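Local coordinates for protein cytidylyltransferase (Leptospira borgpetersenii serovar Hardjo-bovis, PDB 6OEW) that probably transfers nucleotidyl groups as a magnesium-dependent cytidylyltransferase of the GT-A-like fold, at residues A[25-30]-A[200-205]; A[118-123]-A[132-137]; A[192-197]-A[222-227]; A[214-219]-A[232-237]. One frame throughout, in Å; residues are numbered along the deposited sequence.

Interaction 1 of 4, residues A[25-30]-A[200-205]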
loop_
_atom_site.group_PDB
_atom_site.type_symbol
_atom_site.label_atom_id
_atom_site.label_comp_id
_atom_site.label_asym_id
_atom_site.label_seq_id
_atom_site.Cartn_x
_atom_site.Cartn_y
_atom_site.Cartn_z
ATOM N N PRO A 25 13.789 6.619 7.660
ATOM C CA PRO A 25 14.014 7.341 6.401
ATOM C C PRO A 25 15.062 6.621 5.557
ATOM O O PRO A 25 16.054 6.111 6.081
ATOM C CB PRO A 25 14.494 8.725 6.862
ATOM C CG PRO A 25 14.946 8.528 8.319
ATOM C CD PRO A 25 14.020 7.467 8.847
ATOM N N GLY A 26 14.801 6.528 4.243
ATOM C CA GLY A 26 15.694 5.857 3.314
ATOM C C GLY A 26 15.338 4.415 3.040
ATOM O O GLY A 26 15.958 3.782 2.170
ATOM N N LYS A 27 14.358 3.874 3.752
ATOM C CA LYS A 27 14.117 2.439 3.693
ATOM C C LYS A 27 13.671 1.999 2.302
ATOM O O LYS A 27 13.975 0.882 1.894
ATOM C CB LYS A 27 13.079 2.039 4.745
ATOM C CG LYS A 27 11.662 2.636 4.485
ATOM C CD LYS A 27 10.823 2.662 5.769
ATOM C CE LYS A 27 9.411 3.218 5.494
ATOM N NZ LYS A 27 8.677 3.478 6.771
ATOM N N ILE A 28 12.967 2.858 1.553
ATOM C CA ILE A 28 12.461 2.405 0.261
ATOM C C ILE A 28 13.586 2.145 -0.723
ATOM O O ILE A 28 13.381 1.431 -1.714
ATOM C CB ILE A 28 11.460 3.418 -0.330
ATOM C CG1 ILE A 28 12.121 4.768 -0.617
ATOM C CG2 ILE A 28 10.230 3.546 0.586
ATOM C CD1 ILE A 28 11.182 5.754 -1.337
ATOM N N ALA A 29 14.778 2.688 -0.463
ATOM C CA ALA A 29 15.956 2.488 -1.295
ATOM C C ALA A 29 16.881 1.396 -0.766
ATOM O O ALA A 29 17.956 1.186 -1.335
ATOM C CB ALA A 29 16.736 3.813 -1.434
ATOM N N LEU A 30 16.506 0.709 0.310
ATOM C CA LEU A 30 17.347 -0.351 0.840
ATOM C C LEU A 30 17.415 -1.535 -0.125
ATOM O O LEU A 30 16.418 -1.872 -0.787
ATOM C CB LEU A 30 16.821 -0.841 2.183
ATOM C CG LEU A 30 17.061 0.014 3.411
ATOM C CD1 LEU A 30 16.226 -0.498 4.561
ATOM C CD2 LEU A 30 18.547 -0.069 3.745
ATOM N N THR A 200 5.367 -5.024 7.486
ATOM C CA THR A 200 5.658 -3.698 6.978
ATOM C C THR A 200 7.086 -3.336 7.391
ATOM O O THR A 200 7.703 -4.031 8.211
ATOM C CB THR A 200 4.624 -2.705 7.518
ATOM O OG1 THR A 200 4.879 -1.397 7.002
ATOM C CG2 THR A 200 4.629 -2.706 9.021
ATOM N N ILE A 201 7.648 -2.310 6.756
ATOM C CA ILE A 201 9.031 -1.921 7.055
ATOM C C ILE A 201 9.027 -0.532 7.685
ATOM O O ILE A 201 8.755 0.483 7.028
ATOM C CB ILE A 201 9.945 -1.993 5.822
ATOM C CG1 ILE A 201 11.355 -1.523 6.212
ATOM C CG2 ILE A 201 9.364 -1.214 4.613
ATOM C CD1 ILE A 201 12.434 -2.150 5.397
ATOM N N ASP A 202 9.299 -0.509 8.985
ATOM C CA ASP A 202 9.486 0.701 9.750
ATOM C C ASP A 202 10.731 0.660 10.619
ATOM O O ASP A 202 11.136 1.712 11.112
ATOM C CB ASP A 202 8.278 0.967 10.653
ATOM C CG ASP A 202 7.048 1.376 9.878
ATOM O OD1 ASP A 202 7.112 2.389 9.131
ATOM O OD2 ASP A 202 6.023 0.678 10.032
ATOM N N THR A 203 11.341 -0.510 10.818
ATOM C CA THR A 203 12.542 -0.654 11.630
ATOM C C THR A 203 13.516 -1.586 10.924
ATOM O O THR A 203 13.162 -2.308 9.977
ATOM C CB THR A 203 12.242 -1.234 13.013
ATOM O OG1 THR A 203 11.693 -2.548 12.840
ATOM C CG2 THR A 203 11.265 -0.368 13.773
ATOM N N ILE A 204 14.747 -1.599 11.439
ATOM C CA ILE A 204 15.767 -2.519 10.944
ATOM C C ILE A 204 15.334 -3.965 11.171
ATOM O O ILE A 204 15.590 -4.849 10.339
ATOM C CB ILE A 204 17.119 -2.221 11.620
ATOM C CG1 ILE A 204 17.708 -0.931 11.068
ATOM C CG2 ILE A 204 18.091 -3.375 11.438
ATOM C CD1 ILE A 204 17.777 -0.916 9.579
ATOM N N GLU A 205 14.679 -4.225 12.307
ATOM C CA GLU A 205 14.186 -5.566 12.605
ATOM C C GLU A 205 13.111 -5.995 11.597
ATOM O O GLU A 205 13.031 -7.176 11.224
ATOM C CB GLU A 205 13.639 -5.602 14.032
ATOM C CG GLU A 205 14.689 -5.412 15.129
ATOM C CD GLU A 205 15.238 -3.981 15.229
ATOM O OE1 GLU A 205 14.502 -3.014 14.918
ATOM O OE2 GLU A 205 16.418 -3.829 15.622
#
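Lys27 reaches across to Ile201 and Asp202, and its NZ is gripped by three oxygens: Ile201 O, Asp202 OD1 and, from outside the two segments, Arg23 O. The bond to the backbone carbonyl, 3.0 Å from Lys27 NZ to Ile201 O, is made in the carbonyl plane at a C=O...N angle of 150°. Toward the carboxylate, Lys27 NZ stands 3.0 Å from Asp202 OD1 in a salt bridge whose hydrogen bond is weak. Beyond CG the lysine is fully extended and runs alongside Asp202, both side chains pointing the same way, while its CD and CE pass close beside Ile201 O. Apolar contact backs this up, with Leu30 CD1 4.2 Å from Ile201 CD1. The side chain of Asp202 lies about 4 Å from the bound magnesium ion, and that of Ile201 about 4 Å from the side chain of Asp108, a magnesium-binding residue. Segment 25-30 belongs to the loop after strand 11-16, consistent with the nucleotide-binding loop of related cytidylyltransferases. Ile37 of helix 37-45 and Tyr207 of helix 204-214 both touch Leu30 and Ile201, so the contact is wedged between those two helices.

Interaction 2 of 4, residues A[118-123]-A[132-137]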
loop_
_atom_site.group_PDB
_atom_site.type_symbol
_atom_site.label_atom_id
_atom_site.label_comp_id
_atom_site.label_asym_id
_atom_site.label_seq_id
_atom_site.Cartn_x
_atom_site.Cartn_y
_atom_site.Cartn_z
ATOM N N ASP A 118 -6.526 -7.453 -6.382
ATOM C CA ASP A 118 -7.462 -7.615 -7.493
ATOM C C ASP A 118 -8.822 -8.090 -7.005
ATOM O O ASP A 118 -9.859 -7.666 -7.534
ATOM C CB ASP A 118 -6.908 -8.593 -8.528
ATOM C CG ASP A 118 -5.723 -8.016 -9.300
ATOM O OD1 ASP A 118 -5.428 -6.806 -9.138
ATOM O OD2 ASP A 118 -5.100 -8.769 -10.072
ATOM N N LEU A 119 -8.839 -8.990 -6.014
ATOM C CA LEU A 119 -10.115 -9.462 -5.471
ATOM C C LEU A 119 -10.885 -8.320 -4.841
ATOM O O LEU A 119 -12.115 -8.240 -4.957
ATOM C CB LEU A 119 -9.877 -10.561 -4.432
ATOM C CG LEU A 119 -9.479 -11.948 -4.927
ATOM C CD1 LEU A 119 -9.051 -12.849 -3.767
ATOM C CD2 LEU A 119 -10.670 -12.572 -5.686
ATOM N N MET A 120 -10.177 -7.440 -4.131
ATOM C CA MET A 120 -10.832 -6.316 -3.482
ATOM C C MET A 120 -11.375 -5.344 -4.512
ATOM O O MET A 120 -12.492 -4.833 -4.355
ATOM C CB MET A 120 -9.868 -5.612 -2.516
ATOM C CG MET A 120 -9.634 -6.419 -1.239
ATOM S SD MET A 120 -8.440 -5.616 -0.118
ATOM C CE MET A 120 -9.339 -4.140 0.351
ATOM N N VAL A 121 -10.612 -5.089 -5.581
ATOM C CA VAL A 121 -11.118 -4.197 -6.619
ATOM C C VAL A 121 -12.344 -4.818 -7.279
ATOM O O VAL A 121 -13.335 -4.131 -7.544
ATOM C CB VAL A 121 -10.032 -3.874 -7.662
ATOM C CG1 VAL A 121 -10.660 -3.072 -8.789
ATOM C CG2 VAL A 121 -8.838 -3.074 -7.046
ATOM N N ASP A 122 -12.292 -6.134 -7.555
ATOM C CA ASP A 122 -13.436 -6.809 -8.173
ATOM C C ASP A 122 -14.683 -6.668 -7.311
ATOM O O ASP A 122 -15.777 -6.381 -7.821
ATOM C CB ASP A 122 -13.111 -8.292 -8.405
ATOM C CG ASP A 122 -12.302 -8.530 -9.671
ATOM O OD1 ASP A 122 -12.073 -7.557 -10.429
ATOM O OD2 ASP A 122 -11.894 -9.688 -9.905
ATOM N N LEU A 123 -14.535 -6.854 -5.996
ATOM C CA LEU A 123 -15.670 -6.672 -5.094
ATOM C C LEU A 123 -16.208 -5.243 -5.163
ATOM O O LEU A 123 -17.430 -5.028 -5.195
ATOM C CB LEU A 123 -15.256 -7.034 -3.660
ATOM C CG LEU A 123 -16.352 -7.066 -2.578
ATOM C CD1 LEU A 123 -17.360 -8.205 -2.811
ATOM C CD2 LEU A 123 -15.740 -7.195 -1.193
ATOM N N GLU A 132 -18.362 3.105 -1.453
ATOM C CA GLU A 132 -17.444 4.153 -1.855
ATOM C C GLU A 132 -16.089 4.011 -1.182
ATOM O O GLU A 132 -15.134 4.670 -1.615
ATOM C CB GLU A 132 -18.036 5.536 -1.560
ATOM C CG GLU A 132 -18.409 5.766 -0.124
ATOM C CD GLU A 132 -19.199 7.058 0.060
ATOM O OE1 GLU A 132 -19.185 7.912 -0.859
ATOM O OE2 GLU A 132 -19.834 7.221 1.122
ATOM N N PHE A 133 -15.977 3.140 -0.181
ATOM C CA PHE A 133 -14.725 2.947 0.549
ATOM C C PHE A 133 -14.631 1.494 0.996
ATOM O O PHE A 133 -15.485 1.015 1.751
ATOM C CB PHE A 133 -14.691 3.887 1.747
ATOM C CG PHE A 133 -13.351 3.974 2.423
ATOM C CD1 PHE A 133 -12.537 5.062 2.198
ATOM C CD2 PHE A 133 -12.936 2.993 3.309
ATOM C CE1 PHE A 133 -11.295 5.176 2.839
ATOM C CE2 PHE A 133 -11.702 3.091 3.959
ATOM C CZ PHE A 133 -10.880 4.166 3.716
ATOM N N LEU A 134 -13.594 0.799 0.539
ATOM C CA LEU A 134 -13.334 -0.587 0.920
ATOM C C LEU A 134 -11.925 -0.651 1.506
ATOM O O LEU A 134 -10.974 -0.173 0.879
ATOM C CB LEU A 134 -13.465 -1.530 -0.283
ATOM C CG LEU A 134 -13.195 -3.026 -0.040
ATOM C CD1 LEU A 134 -14.183 -3.614 0.964
ATOM C CD2 LEU A 134 -13.144 -3.859 -1.308
ATOM N N THR A 135 -11.791 -1.237 2.700
ATOM C CA THR A 135 -10.478 -1.393 3.336
ATOM C C THR A 135 -10.336 -2.805 3.882
ATOM O O THR A 135 -11.325 -3.468 4.203
ATOM C CB THR A 135 -10.261 -0.351 4.478
ATOM O OG1 THR A 135 -8.991 -0.564 5.122
ATOM C CG2 THR A 135 -11.353 -0.438 5.531
ATOM N N ASN A 136 -9.091 -3.278 3.967
ATOM C CA ASN A 136 -8.767 -4.490 4.709
ATOM C C ASN A 136 -7.919 -4.181 5.939
ATOM O O ASN A 136 -7.353 -5.098 6.541
ATOM C CB ASN A 136 -8.038 -5.501 3.803
ATOM C CG ASN A 136 -6.579 -5.072 3.512
ATOM O OD1 ASN A 136 -6.143 -3.947 3.878
ATOM N ND2 ASN A 136 -5.828 -5.951 2.864
ATOM N N CYS A 137 -7.805 -2.903 6.320
ATOM C CA CYS A 137 -6.902 -2.576 7.416
ATOM C C CYS A 137 -7.528 -1.609 8.413
ATOM O O CYS A 137 -6.796 -0.883 9.099
ATOM C CB CYS A 137 -5.573 -2.026 6.862
ATOM S SG CYS A 137 -5.717 -0.546 5.822
#
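Leu134 is the first residue of segment 132-137 to meet the helix, and it lodges against the backbone and side chain of Met120. Its CG, anti to the backbone N, is directed toward the helix, and the second torsion then turns CD2 onto Met120: Leu134 CD2 is 3.3 Å from Met120 O, a tight approach of a methyl to a carbonyl oxygen, and 3.9 Å from Met120 CB. The same methyl touches the next turn of the helix, 4.2 Å from Leu123 CD2. Leu134 is thus the main apolar contact of strand 133-135 with helix 114-126. The strand lies inside a seven-stranded mixed sheet, antiparallel to 149-152 and parallel to 185-187, and the helix lies against that sheet in the alpha/beta arrangement of GT-A-like nucleotidyltransferases; the short axes of helix and strand approach to 9.6 Å at 153°, so the two run nearly antiparallel. Thr135 sends its side chain away from the helix, yet its carbonyl carbon is touched by the Met120 methyl. Thr135 OG1 accepts from Cys137 N over 2.9 Å at 167°, an ST turn that bends the chain as it leaves the strand. At Asn136 the side chain comes back toward the helix and crosses Met120 at about a right angle. A bend at chi3 of 66° folds the methionine end over this residue, putting Met120 CE 3.7 Å from Asn136 N and Met120 SD 3.9 Å from Asn136 CB. The amide itself is engaged elsewhere: Asn136 OD1 accepts from Ile148 N, and ND2 donates to Met146 O.

Interaction 3 of 4, residues A[192-197]-A[222-227]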
loop_
_atom_site.group_PDB
_atom_site.type_symbol
_atom_site.label_atom_id
_atom_site.label_comp_id
_atom_site.label_asym_id
_atom_site.label_seq_id
_atom_site.Cartn_x
_atom_site.Cartn_y
_atom_site.Cartn_z
ATOM N N ARG A 192 -8.319 -16.116 8.134
ATOM C CA ARG A 192 -7.975 -16.360 9.525
ATOM C C ARG A 192 -7.340 -15.082 10.050
ATOM O O ARG A 192 -7.137 -14.119 9.301
ATOM C CB ARG A 192 -7.027 -17.556 9.679
ATOM C CG ARG A 192 -5.678 -17.356 9.002
ATOM C CD ARG A 192 -4.855 -18.639 9.002
ATOM N NE ARG A 192 -3.693 -18.537 8.119
ATOM C CZ ARG A 192 -2.887 -19.554 7.814
ATOM N NH1 ARG A 192 -3.107 -20.764 8.325
ATOM N NH2 ARG A 192 -1.860 -19.368 6.990
ATOM N N ASP A 193 -7.031 -15.053 11.340
ATOM C CA ASP A 193 -6.488 -13.824 11.930
ATOM C C ASP A 193 -4.959 -13.908 11.941
ATOM O O ASP A 193 -4.367 -14.590 12.776
ATOM C CB ASP A 193 -7.064 -13.598 13.327
ATOM C CG ASP A 193 -6.647 -12.253 13.925
ATOM O OD1 ASP A 193 -5.848 -11.539 13.287
ATOM O OD2 ASP A 193 -7.123 -11.904 15.027
ATOM N N ASP A 194 -4.323 -13.212 10.994
ATOM C CA ASP A 194 -2.871 -13.136 10.873
ATOM C C ASP A 194 -2.306 -11.819 11.373
ATOM O O ASP A 194 -1.140 -11.513 11.085
ATOM C CB ASP A 194 -2.423 -13.298 9.421
ATOM C CG ASP A 194 -2.720 -14.671 8.847
ATOM O OD1 ASP A 194 -2.893 -15.651 9.600
ATOM O OD2 ASP A 194 -2.742 -14.758 7.610
ATOM N N SER A 195 -3.098 -11.020 12.081
ATOM C CA SER A 195 -2.645 -9.683 12.452
ATOM C C SER A 195 -1.421 -9.706 13.362
ATOM O O SER A 195 -0.739 -8.676 13.489
ATOM C CB SER A 195 -3.769 -8.935 13.149
ATOM O OG SER A 195 -4.230 -9.701 14.250
ATOM N N LYS A 196 -1.136 -10.842 14.017
ATOM C CA LYS A 196 0.042 -10.905 14.889
ATOM C C LYS A 196 1.345 -10.829 14.111
ATOM O O LYS A 196 2.403 -10.633 14.724
ATOM C CB LYS A 196 0.033 -12.189 15.726
ATOM C CG LYS A 196 0.110 -13.466 14.888
ATOM C CD LYS A 196 -0.074 -14.733 15.724
ATOM C CE LYS A 196 -0.199 -15.953 14.822
ATOM N NZ LYS A 196 -0.328 -17.227 15.593
ATOM N N TYR A 197 1.301 -10.973 12.786
ATOM C CA TYR A 197 2.500 -10.881 11.968
ATOM C C TYR A 197 2.673 -9.464 11.439
ATOM O O TYR A 197 1.717 -8.829 10.985
ATOM C CB TYR A 197 2.450 -11.876 10.809
ATOM C CG TYR A 197 2.418 -13.316 11.266
ATOM C CD1 TYR A 197 3.536 -13.909 11.861
ATOM C CD2 TYR A 197 1.271 -14.081 11.121
ATOM C CE1 TYR A 197 3.496 -15.234 12.289
ATOM C CE2 TYR A 197 1.224 -15.400 11.541
ATOM C CZ TYR A 197 2.335 -15.972 12.122
ATOM O OH TYR A 197 2.283 -17.286 12.541
ATOM N N PHE A 222 5.278 -15.089 -5.299
ATOM C CA PHE A 222 4.654 -15.875 -4.245
ATOM C C PHE A 222 3.456 -15.141 -3.658
ATOM O O PHE A 222 3.415 -13.912 -3.615
ATOM C CB PHE A 222 5.662 -16.188 -3.149
ATOM C CG PHE A 222 6.309 -14.960 -2.538
ATOM C CD1 PHE A 222 5.721 -14.319 -1.463
ATOM C CD2 PHE A 222 7.520 -14.476 -3.023
ATOM C CE1 PHE A 222 6.311 -13.197 -0.891
ATOM C CE2 PHE A 222 8.120 -13.365 -2.454
ATOM C CZ PHE A 222 7.514 -12.726 -1.385
ATOM N N SER A 223 2.463 -15.908 -3.205
ATOM C CA SER A 223 1.250 -15.301 -2.678
ATOM C C SER A 223 1.386 -15.008 -1.182
ATOM O O SER A 223 2.310 -15.468 -0.509
ATOM C CB SER A 223 0.041 -16.204 -2.926
ATOM O OG SER A 223 0.068 -17.285 -2.019
ATOM N N TYR A 224 0.430 -14.223 -0.670
ATOM C CA TYR A 224 0.346 -13.957 0.764
ATOM C C TYR A 224 0.234 -15.249 1.563
ATOM O O TYR A 224 0.972 -15.452 2.532
ATOM C CB TYR A 224 -0.847 -13.045 1.068
ATOM C CG TYR A 224 -1.139 -12.885 2.552
ATOM C CD1 TYR A 224 -0.288 -12.134 3.373
ATOM C CD2 TYR A 224 -2.249 -13.502 3.136
ATOM C CE1 TYR A 224 -0.545 -11.987 4.721
ATOM C CE2 TYR A 224 -2.514 -13.358 4.487
ATOM C CZ TYR A 224 -1.654 -12.601 5.268
ATOM O OH TYR A 224 -1.896 -12.452 6.606
ATOM N N VAL A 225 -0.674 -16.142 1.171
ATOM C CA VAL A 225 -0.848 -17.371 1.949
ATOM C C VAL A 225 0.425 -18.223 1.921
ATOM O O VAL A 225 0.815 -18.807 2.943
ATOM C CB VAL A 225 -2.093 -18.148 1.476
ATOM C CG1 VAL A 225 -2.099 -18.311 -0.031
ATOM C CG2 VAL A 225 -2.176 -19.503 2.181
ATOM N N ASP A 226 1.115 -18.290 0.775
ATOM C CA ASP A 226 2.402 -18.998 0.744
ATOM C C ASP A 226 3.351 -18.442 1.797
ATOM O O ASP A 226 4.069 -19.194 2.466
ATOM C CB ASP A 226 3.086 -18.876 -0.621
ATOM C CG ASP A 226 2.262 -19.430 -1.750
ATOM O OD1 ASP A 226 2.439 -18.947 -2.894
ATOM O OD2 ASP A 226 1.434 -20.321 -1.495
ATOM N N LEU A 227 3.355 -17.119 1.940
ATOM C CA LEU A 227 4.259 -16.416 2.847
ATOM C C LEU A 227 3.946 -16.738 4.302
ATOM O O LEU A 227 4.856 -16.996 5.101
ATOM C CB LEU A 227 4.147 -14.912 2.588
ATOM C CG LEU A 227 4.941 -13.944 3.469
ATOM C CD1 LEU A 227 6.432 -14.187 3.309
ATOM C CD2 LEU A 227 4.599 -12.487 3.134
#
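Asp194 and Tyr224 meet from opposite directions, carboxylate against phenol, with the carboxylate and ring planes turned 46° apart. Tyr224 keeps CG anti to its backbone N (chi1 171°), and this extends the ring off the first turn of helix 224-233 so that the hydroxyl arrives at the aspartate. Tyr224 OH donates to Asp194 OD2 over 2.7 Å, a short but weak bond. The approach is close: Asp194 CB stands 3.0 Å from Tyr224 OH, and OD2 lies obliquely near CZ and CE2 of the ring. The hydroxyl's stronger partner is Ala143 N, from which it accepts, so this buried oxygen is held on both the donor and the acceptor count. On its other oxygen the aspartate is matched with Arg192, whose NE is 3.3 Å from Asp194 OD1, and the guanidinium continues through Arg192 NH2 to Glu229 OE2, a salt bridge from loop to helix. The loop is itself stiffened, because Asp193 OD1 accepts from Ser195 N, an Asx turn, and also from Ser195 OG, and a type I turn from Asp194 to Tyr197 overlaps it. At the other partner, Ser223 occupies the N-cap: Ser223 OG accepts from Asp226 N at 3.1 Å, while Ser223 N donates to Asp226 OD1 at 3.1 Å, from above the carboxylate plane. That reciprocal pair is a capping box, and Tyr224, the first helical residue after the cap, carries the contact from this helix start to the loop following strand 185-187.

Interaction 4 of 4, residues A[214-219]-A[232-237]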
loop_
_atom_site.group_PDB
_atom_site.type_symbol
_atom_site.label_atom_id
_atom_site.label_comp_id
_atom_site.label_asym_id
_atom_site.label_seq_id
_atom_site.Cartn_x
_atom_site.Cartn_y
_atom_site.Cartn_z
ATOM N N ILE A 214 11.738 -13.312 1.947
ATOM C CA ILE A 214 11.864 -13.503 0.511
ATOM C C ILE A 214 12.899 -14.564 0.189
ATOM O O ILE A 214 12.884 -15.114 -0.920
ATOM C CB ILE A 214 12.189 -12.199 -0.235
ATOM C CG1 ILE A 214 13.509 -11.607 0.250
ATOM C CG2 ILE A 214 11.053 -11.179 -0.081
ATOM C CD1 ILE A 214 13.922 -10.417 -0.565
ATOM N N SER A 215 13.773 -14.902 1.143
ATOM C CA SER A 215 14.806 -15.896 0.875
ATOM C C SER A 215 14.242 -17.304 0.705
ATOM O O SER A 215 14.958 -18.178 0.213
ATOM C CB SER A 215 15.870 -15.875 1.983
ATOM O OG SER A 215 15.444 -16.547 3.156
ATOM N N TYR A 216 12.980 -17.542 1.056
ATOM C CA TYR A 216 12.374 -18.860 0.890
ATOM C C TYR A 216 11.648 -19.018 -0.431
ATOM O O TYR A 216 11.070 -20.077 -0.678
ATOM C CB TYR A 216 11.394 -19.155 2.024
ATOM C CG TYR A 216 12.075 -19.411 3.335
ATOM C CD1 TYR A 216 12.191 -20.701 3.838
ATOM C CD2 TYR A 216 12.624 -18.368 4.062
ATOM C CE1 TYR A 216 12.820 -20.940 5.035
ATOM C CE2 TYR A 216 13.257 -18.596 5.256
ATOM C CZ TYR A 216 13.350 -19.882 5.740
ATOM O OH TYR A 216 13.985 -20.113 6.938
ATOM N N PHE A 217 11.664 -18.004 -1.280
ATOM C CA PHE A 217 10.945 -18.054 -2.540
ATOM C C PHE A 217 11.886 -17.707 -3.680
ATOM O O PHE A 217 12.723 -16.809 -3.562
ATOM C CB PHE A 217 9.750 -17.102 -2.520
ATOM C CG PHE A 217 8.768 -17.412 -1.439
ATOM C CD1 PHE A 217 7.846 -18.437 -1.602
ATOM C CD2 PHE A 217 8.783 -16.700 -0.249
ATOM C CE1 PHE A 217 6.940 -18.741 -0.604
ATOM C CE2 PHE A 217 7.874 -16.990 0.756
ATOM C CZ PHE A 217 6.956 -18.015 0.580
ATOM N N LEU A 218 11.723 -18.418 -4.789
ATOM C CA LEU A 218 12.657 -18.319 -5.895
ATOM C C LEU A 218 12.333 -17.166 -6.835
ATOM O O LEU A 218 13.226 -16.697 -7.551
ATOM C CB LEU A 218 12.680 -19.672 -6.606
ATOM C CG LEU A 218 12.909 -20.674 -5.459
ATOM C CD1 LEU A 218 12.688 -22.121 -5.823
ATOM C CD2 LEU A 218 14.310 -20.497 -4.888
ATOM N N SER A 219 11.096 -16.665 -6.809
ATOM C CA SER A 219 10.722 -15.497 -7.593
ATOM C C SER A 219 9.997 -14.497 -6.702
ATOM O O SER A 219 9.920 -14.687 -5.481
ATOM C CB SER A 219 9.837 -15.899 -8.773
ATOM O OG SER A 219 8.498 -16.136 -8.353
ATOM N N LYS A 232 4.964 -19.837 9.240
ATOM C CA LYS A 232 4.504 -20.817 10.216
ATOM C C LYS A 232 5.432 -22.026 10.285
ATOM O O LYS A 232 5.618 -22.599 11.368
ATOM C CB LYS A 232 3.068 -21.249 9.902
ATOM C CG LYS A 232 2.048 -20.155 10.216
ATOM C CD LYS A 232 0.604 -20.668 10.146
ATOM C CE LYS A 232 -0.411 -19.550 10.437
ATOM N NZ LYS A 232 -0.249 -18.921 11.786
ATOM N N LYS A 233 6.032 -22.422 9.158
ATOM C CA LYS A 233 6.959 -23.551 9.170
ATOM C C LYS A 233 8.344 -23.154 9.666
ATOM O O LYS A 233 9.077 -24.005 10.185
ATOM C CB LYS A 233 7.070 -24.163 7.774
ATOM N N ASN A 234 8.716 -21.884 9.516
ATOM C CA ASN A 234 10.023 -21.370 9.925
ATOM C C ASN A 234 9.816 -20.173 10.844
ATOM O O ASN A 234 10.087 -19.032 10.459
ATOM C CB ASN A 234 10.853 -20.987 8.699
ATOM C CG ASN A 234 11.034 -22.148 7.740
ATOM O OD1 ASN A 234 11.983 -22.922 7.862
ATOM N ND2 ASN A 234 10.103 -22.293 6.795
ATOM N N PRO A 235 9.336 -20.402 12.074
ATOM C CA PRO A 235 8.984 -19.269 12.946
ATOM C C PRO A 235 10.130 -18.294 13.178
ATOM O O PRO A 235 9.868 -17.118 13.462
ATOM C CB PRO A 235 8.543 -19.953 14.249
ATOM C CG PRO A 235 9.201 -21.297 14.219
ATOM C CD PRO A 235 9.203 -21.693 12.769
ATOM N N SER A 236 11.389 -18.728 13.044
ATOM C CA SER A 236 12.531 -17.842 13.272
ATOM C C SER A 236 12.736 -16.823 12.157
ATOM O O SER A 236 13.629 -15.976 12.267
ATOM C CB SER A 236 13.809 -18.666 13.459
ATOM O OG SER A 236 14.413 -18.991 12.217
ATOM N N ILE A 237 11.950 -16.883 11.084
ATOM C CA ILE A 237 11.936 -15.781 10.127
ATOM C C ILE A 237 11.604 -14.474 10.835
ATOM O O ILE A 237 12.145 -13.411 10.500
ATOM C CB ILE A 237 10.941 -16.077 8.991
ATOM C CG1 ILE A 237 11.508 -17.170 8.079
ATOM C CG2 ILE A 237 10.590 -14.792 8.210
ATOM C CD1 ILE A 237 10.472 -17.729 7.107
#
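Asn234 O accepts from Ile237 N at 2.9 Å, and this backbone bond sets the two residues on which Tyr216 rests. It folds the chain into a short 3-10 turn just where helix 224-233 has ended, bringing the Asn234 amide and the Ile237 side chain to the same tyrosine ring. Ile237 comes over a face of it, above the CE2 half: the CD1 methyl lies 3.9 Å from the centroid and 29° off the ring normal, a CH-pi contact, with Ile237 CD1 only 3.5 Å from Tyr216 CE2. Asn234 meets the CE1 rim obliquely, on the same side of the ring plane as the methyl, its CG 3.5 Å from Tyr216 CE1 and its amide plane turned 46° from the ring plane. Both partners come from the direction opposite to the tyrosine. Asn234 ND2 donates to Val230 O one turn back in the helix, which orients the amide. Tyr216 is otherwise an exposed residue, also laid on Val230, and it stands in a type I turn from Ile214 to Phe217, while the buried Ile237 leans on Ser212 and Cys213. The arrangement is plain packing at the edge of the fold: an aromatic from the type I turn at 214-217, between helices 204-214 and 224-233, is received by Asn234 and the 3-10 segment 235-237 that follows helix 224-233.

Interaction 1 lies nearest the metal. Interaction 2 sits on the opposite side of the chain's centre, the centres of the two 26 Å apart, and even its Asn136 side chain stays about 12 Å from the magnesium ion. Interactions 3 and 4 form one patch 12 Å centre to centre, both drawing on helix 224-233. They join where Tyr197 OH and Lys232 NZ are 3.1 Å apart, a probable hydrogen bond, and where Phe222 stacks with Phe217. Segment 192-197 leads almost directly into 200-205, so interaction 3 connects by sequence with the metal-proximal interaction 1, though the two do not otherwise touch.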